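Local coordinates for protein 6-phosphogluconate dehydrogenase NAD-binding (Dyadobacter fermentans, PDB 4GBJ) that probably works as an NAD(P)-dependent oxidoreductase of the 6-phosphogluconate and 3-hydroxyisobutyrate dehydrogenase type, though its substrate is not established, at residues Y114-R126 / N136-I149. Sequence-based numbering, arbitrary orientation. Where two conformers were deposited one is given.
Sequences YGAHYVGAPIFAR and NICLSGNAGAKERI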
loop_
_atom_site.group_PDB
_atom_site.type_symbol
_atom_site.label_atom_id
_atom_site.label_comp_id
_atom_site.label_asym_id
_atom_site.label_seq_id
_atom_site.Cartn_x
_atom_site.Cartn_y
_atom_site.Cartn_z
ATOM N N TYR B 114 25.776 19.615 27.191
ATOM C CA TYR B 114 27.167 19.166 27.371
ATOM C C TYR B 114 28.012 19.260 26.087
ATOM O O TYR B 114 29.114 18.725 26.063
ATOM C CB TYR B 114 27.122 17.708 27.860
ATOM C CG TYR B 114 26.366 17.632 29.165
ATOM C CD1 TYR B 114 26.861 18.249 30.310
ATOM C CD2 TYR B 114 25.097 17.073 29.225
ATOM C CE1 TYR B 114 26.103 18.333 31.469
ATOM C CE2 TYR B 114 24.376 17.051 30.413
ATOM C CZ TYR B 114 24.870 17.709 31.530
ATOM O OH TYR B 114 24.177 17.748 32.711
ATOM N N GLY B 115 27.520 19.930 25.045
ATOM C CA GLY B 115 28.266 20.064 23.792
ATOM C C GLY B 115 28.263 18.803 22.933
ATOM O O GLY B 115 29.059 18.700 22.000
ATOM N N ALA B 116 27.378 17.838 23.229
ATOM C CA ALA B 116 27.245 16.589 22.468
ATOM C C ALA B 116 26.119 16.743 21.438
ATOM O O ALA B 116 25.327 17.686 21.528
ATOM C CB ALA B 116 26.953 15.426 23.410
ATOM N N HIS B 117 26.011 15.811 20.492
ATOM C CA HIS B 117 24.993 15.894 19.450
ATOM C C HIS B 117 24.188 14.612 19.375
ATOM O O HIS B 117 24.744 13.523 19.267
ATOM C CB HIS B 117 25.622 16.175 18.073
ATOM C CG HIS B 117 26.583 17.322 18.049
ATOM N ND1 HIS B 117 26.134 18.613 18.029
ATOM C CD2 HIS B 117 27.936 17.326 17.969
ATOM C CE1 HIS B 117 27.213 19.378 17.963
ATOM N NE2 HIS B 117 28.324 18.645 17.990
ATOM N N TYR B 118 22.874 14.763 19.363
ATOM C CA TYR B 118 21.954 13.669 19.194
ATOM C C TYR B 118 21.542 13.576 17.744
ATOM O O TYR B 118 21.095 14.562 17.181
ATOM C CB TYR B 118 20.733 13.886 20.068
ATOM C CG TYR B 118 19.711 12.782 19.962
ATOM C CD1 TYR B 118 19.675 11.753 20.894
ATOM C CD2 TYR B 118 18.704 12.827 19.002
ATOM C CE1 TYR B 118 18.646 10.829 20.905
ATOM C CE2 TYR B 118 17.729 11.834 18.935
ATOM C CZ TYR B 118 17.701 10.842 19.895
ATOM O OH TYR B 118 16.754 9.855 19.865
ATOM N N VAL B 119 21.720 12.418 17.139
ATOM C CA VAL B 119 21.262 12.173 15.755
ATOM C C VAL B 119 20.138 11.150 15.774
ATOM O O VAL B 119 20.365 10.027 16.211
ATOM C CB VAL B 119 22.415 11.710 14.863
ATOM C CG1 VAL B 119 21.902 11.240 13.500
ATOM C CG2 VAL B 119 23.414 12.847 14.683
ATOM N N GLY B 120 18.943 11.557 15.344
ATOM C CA GLY B 120 17.811 10.656 15.197
ATOM C C GLY B 120 18.051 9.787 13.999
ATOM O O GLY B 120 18.356 10.315 12.926
ATOM N N ALA B 121 18.144 8.465 14.199
ATOM C CA ALA B 121 18.593 7.572 13.106
ATOM C C ALA B 121 17.784 6.301 13.020
ATOM O O ALA B 121 18.358 5.225 12.957
ATOM C CB ALA B 121 20.066 7.232 13.276
ATOM N N PRO B 122 16.453 6.404 12.957
ATOM C CA PRO B 122 15.616 5.184 12.872
ATOM C C PRO B 122 15.923 4.358 11.638
ATOM O O PRO B 122 16.188 4.916 10.578
ATOM C CB PRO B 122 14.192 5.734 12.849
ATOM C CG PRO B 122 14.328 7.170 12.457
ATOM C CD PRO B 122 15.621 7.620 12.999
ATOM N N ILE B 123 15.859 3.034 11.779
ATOM C CA ILE B 123 16.189 2.095 10.704
ATOM C C ILE B 123 14.926 1.450 10.138
ATOM O O ILE B 123 14.019 1.046 10.877
ATOM C CB ILE B 123 17.242 1.035 11.176
ATOM C CG1 ILE B 123 17.752 0.169 9.991
ATOM C CG2 ILE B 123 16.725 0.150 12.315
ATOM C CD1 ILE B 123 18.995 -0.664 10.336
ATOM N N PHE B 124 14.918 1.307 8.799
ATOM C CA PHE B 124 13.849 0.693 8.036
ATOM C C PHE B 124 14.437 -0.589 7.544
ATOM O O PHE B 124 15.016 -0.639 6.457
ATOM C CB PHE B 124 13.397 1.609 6.880
ATOM C CG PHE B 124 12.888 2.969 7.319
ATOM C CD1 PHE B 124 11.555 3.311 7.158
ATOM C CD2 PHE B 124 13.730 3.875 7.964
ATOM C CE1 PHE B 124 11.099 4.574 7.511
ATOM C CE2 PHE B 124 13.254 5.100 8.414
ATOM C CZ PHE B 124 11.961 5.473 8.124
ATOM N N ALA B 125 14.425 -1.600 8.406
ATOM C CA ALA B 125 15.019 -2.899 8.067
ATOM C C ALA B 125 14.644 -3.958 9.059
ATOM O O ALA B 125 14.870 -3.775 10.244
ATOM C CB ALA B 125 16.556 -2.788 8.048
ATOM N N ARG B 126 14.171 -5.088 8.589
ATOM C CA ARG B 126 13.991 -6.262 9.434
ATOM C C ARG B 126 15.398 -6.915 9.564
ATOM O O ARG B 126 16.248 -6.680 8.699
ATOM C CB ARG B 126 12.953 -7.213 8.826
ATOM C CG ARG B 126 11.568 -6.570 8.724
ATOM C CD ARG B 126 10.451 -7.578 8.478
ATOM N NE ARG B 126 10.450 -8.086 7.102
ATOM C CZ ARG B 126 9.958 -7.448 6.039
ATOM N NH1 ARG B 126 9.417 -6.240 6.167
ATOM N NH2 ARG B 126 10.013 -8.008 4.839
ATOM N N ASN B 136 17.270 0.638 4.949
ATOM C CA ASN B 136 17.458 2.072 4.797
ATOM C C ASN B 136 17.468 2.766 6.138
ATOM O O ASN B 136 16.832 2.308 7.080
ATOM C CB ASN B 136 16.345 2.642 3.925
ATOM C CG ASN B 136 16.396 2.129 2.500
ATOM O OD1 ASN B 136 17.226 2.552 1.716
ATOM N ND2 ASN B 136 15.590 1.148 2.156
ATOM N N ILE B 137 18.102 3.917 6.203
ATOM C CA ILE B 137 18.089 4.722 7.430
ATOM C C ILE B 137 17.735 6.182 7.105
ATOM O O ILE B 137 18.091 6.696 6.042
ATOM C CB ILE B 137 19.459 4.578 8.154
ATOM C CG1 ILE B 137 19.336 4.824 9.665
ATOM C CG2 ILE B 137 20.553 5.446 7.522
ATOM C CD1 ILE B 137 20.620 4.472 10.415
ATOM N N CYS B 138 17.075 6.855 8.058
ATOM C CA CYS B 138 16.774 8.289 7.999
ATOM C C CYS B 138 17.574 8.945 9.074
ATOM O O CYS B 138 17.610 8.435 10.189
ATOM C CB CYS B 138 15.279 8.572 8.166
ATOM S SG CYS B 138 14.298 8.080 6.734
ATOM N N LEU B 139 18.185 10.083 8.770
ATOM C CA LEU B 139 19.003 10.805 9.742
ATOM C C LEU B 139 18.494 12.174 9.892
ATOM O O LEU B 139 18.162 12.797 8.898
ATOM C CB LEU B 139 20.468 10.893 9.320
ATOM C CG LEU B 139 21.190 9.625 8.956
ATOM C CD1 LEU B 139 22.563 9.977 8.452
ATOM C CD2 LEU B 139 21.246 8.639 10.153
ATOM N N SER B 140 18.487 12.682 11.112
ATOM C CA SER B 140 18.150 14.079 11.370
ATOM C C SER B 140 18.875 14.526 12.655
ATOM O O SER B 140 19.155 13.718 13.562
ATOM C CB SER B 140 16.645 14.277 11.436
ATOM O OG SER B 140 16.067 13.815 12.644
ATOM N N GLY B 141 19.203 15.811 12.686
ATOM C CA GLY B 141 20.009 16.409 13.742
ATOM C C GLY B 141 21.120 17.228 13.152
ATOM O O GLY B 141 21.081 17.568 11.963
ATOM N N ASN B 142 22.122 17.556 13.990
ATOM C CA ASN B 142 23.260 18.391 13.638
ATOM C C ASN B 142 24.019 17.892 12.364
ATOM O O ASN B 142 24.363 16.720 12.262
ATOM C CB ASN B 142 24.194 18.485 14.833
ATOM C CG ASN B 142 25.452 19.249 14.561
ATOM O OD1 ASN B 142 26.431 18.670 14.109
ATOM N ND2 ASN B 142 25.454 20.556 14.818
ATOM N N ALA B 143 24.302 18.815 11.414
ATOM C CA ALA B 143 24.924 18.473 10.132
ATOM C C ALA B 143 26.312 17.870 10.280
ATOM O O ALA B 143 26.565 16.838 9.667
ATOM C CB ALA B 143 24.976 19.685 9.225
ATOM N N GLY B 144 27.157 18.464 11.121
ATOM C CA GLY B 144 28.509 17.970 11.378
ATOM C C GLY B 144 28.483 16.578 11.985
ATOM O O GLY B 144 29.234 15.692 11.564
ATOM N N ALA B 145 27.563 16.349 12.907
ATOM C CA ALA B 145 27.442 15.029 13.530
ATOM C C ALA B 145 26.929 13.994 12.526
ATOM O O ALA B 145 27.486 12.908 12.476
ATOM C CB ALA B 145 26.561 15.100 14.747
ATOM N N LYS B 146 25.969 14.343 11.660
ATOM C CA LYS B 146 25.508 13.404 10.613
ATOM C C LYS B 146 26.631 13.093 9.626
ATOM O O LYS B 146 26.754 11.962 9.182
ATOM C CB LYS B 146 24.306 13.954 9.816
ATOM C CG LYS B 146 23.011 13.957 10.604
ATOM C CD LYS B 146 21.816 14.540 9.806
ATOM C CE LYS B 146 22.110 15.944 9.346
ATOM N NZ LYS B 146 20.921 16.680 8.978
ATOM N N GLU B 147 27.435 14.111 9.274
ATOM C CA GLU B 147 28.549 13.938 8.356
ATOM C C GLU B 147 29.601 12.984 8.966
ATOM O O GLU B 147 30.176 12.164 8.268
ATOM C CB GLU B 147 29.170 15.308 7.993
ATOM C CG GLU B 147 30.120 15.244 6.804
ATOM C CD GLU B 147 31.199 16.316 6.713
ATOM O OE1 GLU B 147 31.137 17.310 7.477
ATOM O OE2 GLU B 147 32.127 16.142 5.889
ATOM N N ARG B 148 29.806 13.052 10.268
ATOM C CA ARG B 148 30.763 12.165 10.942
ATOM C C ARG B 148 30.309 10.682 10.958
ATOM O O ARG B 148 31.135 9.797 10.891
ATOM C CB ARG B 148 30.934 12.631 12.403
ATOM C CG ARG B 148 31.963 11.839 13.179
ATOM C CD ARG B 148 32.098 12.395 14.579
ATOM N NE ARG B 148 33.061 11.634 15.367
ATOM C CZ ARG B 148 33.289 11.826 16.660
ATOM N NH1 ARG B 148 32.616 12.752 17.328
ATOM N NH2 ARG B 148 34.205 11.097 17.296
ATOM N N ILE B 149 29.019 10.415 11.101
ATOM C CA ILE B 149 28.544 9.028 11.256
ATOM C C ILE B 149 27.986 8.456 9.966
ATOM O O ILE B 149 27.845 7.234 9.883
ATOM C CB ILE B 149 27.528 8.896 12.443
ATOM C CG1 ILE B 149 26.212 9.699 12.233
ATOM C CG2 ILE B 149 28.227 9.368 13.747
ATOM C CD1 ILE B 149 25.056 8.932 11.499
HETATM O O HOH W 1 21.896 17.085 16.865
HETATM O O HOH W 2 14.040 -0.355 3.831
#
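Val119 meets the start of helix 143-153 with both of its methyls: CG2 packs on Ala145 CB at 3.9 Å, while CG1, anti to the backbone N (chi1 171°), is carried to Lys146 CG and the Leu139 and Ile149 side chains. Two residues earlier on the strand, His117 has the Asn142 amide stacked on one face of its ring, the two planes 21° apart and Asn142 CG 3.6 Å from His117 ND1. The same amide caps the helix, its OD1 accepting from Ala145 N at 2.8 Å in the carbonyl plane. Without the amide, as with an alanine here, that face of His117 would probably lose its cover and Ala145 N its capping acceptor. A water further links Tyr118 O to Asn142 N.

At the other end Phe124 and Asn136 form an antiparallel hydrogen-bonded pair, Phe124 N reaching Asn136 O at 2.8 Å and Asn136 N answering to Phe124 O. The Phe124 ring leans obliquely against Cys138, its CE2 3.6 Å from SG, and Met208 of the second subunit packs on both residues. Lys174, the predicted active-site lysine, makes a cation-pi contact with this ring and also bonds to Ile123 O. Between these ends Gly120 and Ser140 form a single antiparallel hydrogen-bonded bridge. Strand 136-139 lies antiparallel beside strand 117-124 in the mixed sheet of the Rossmann-type NAD-binding domain.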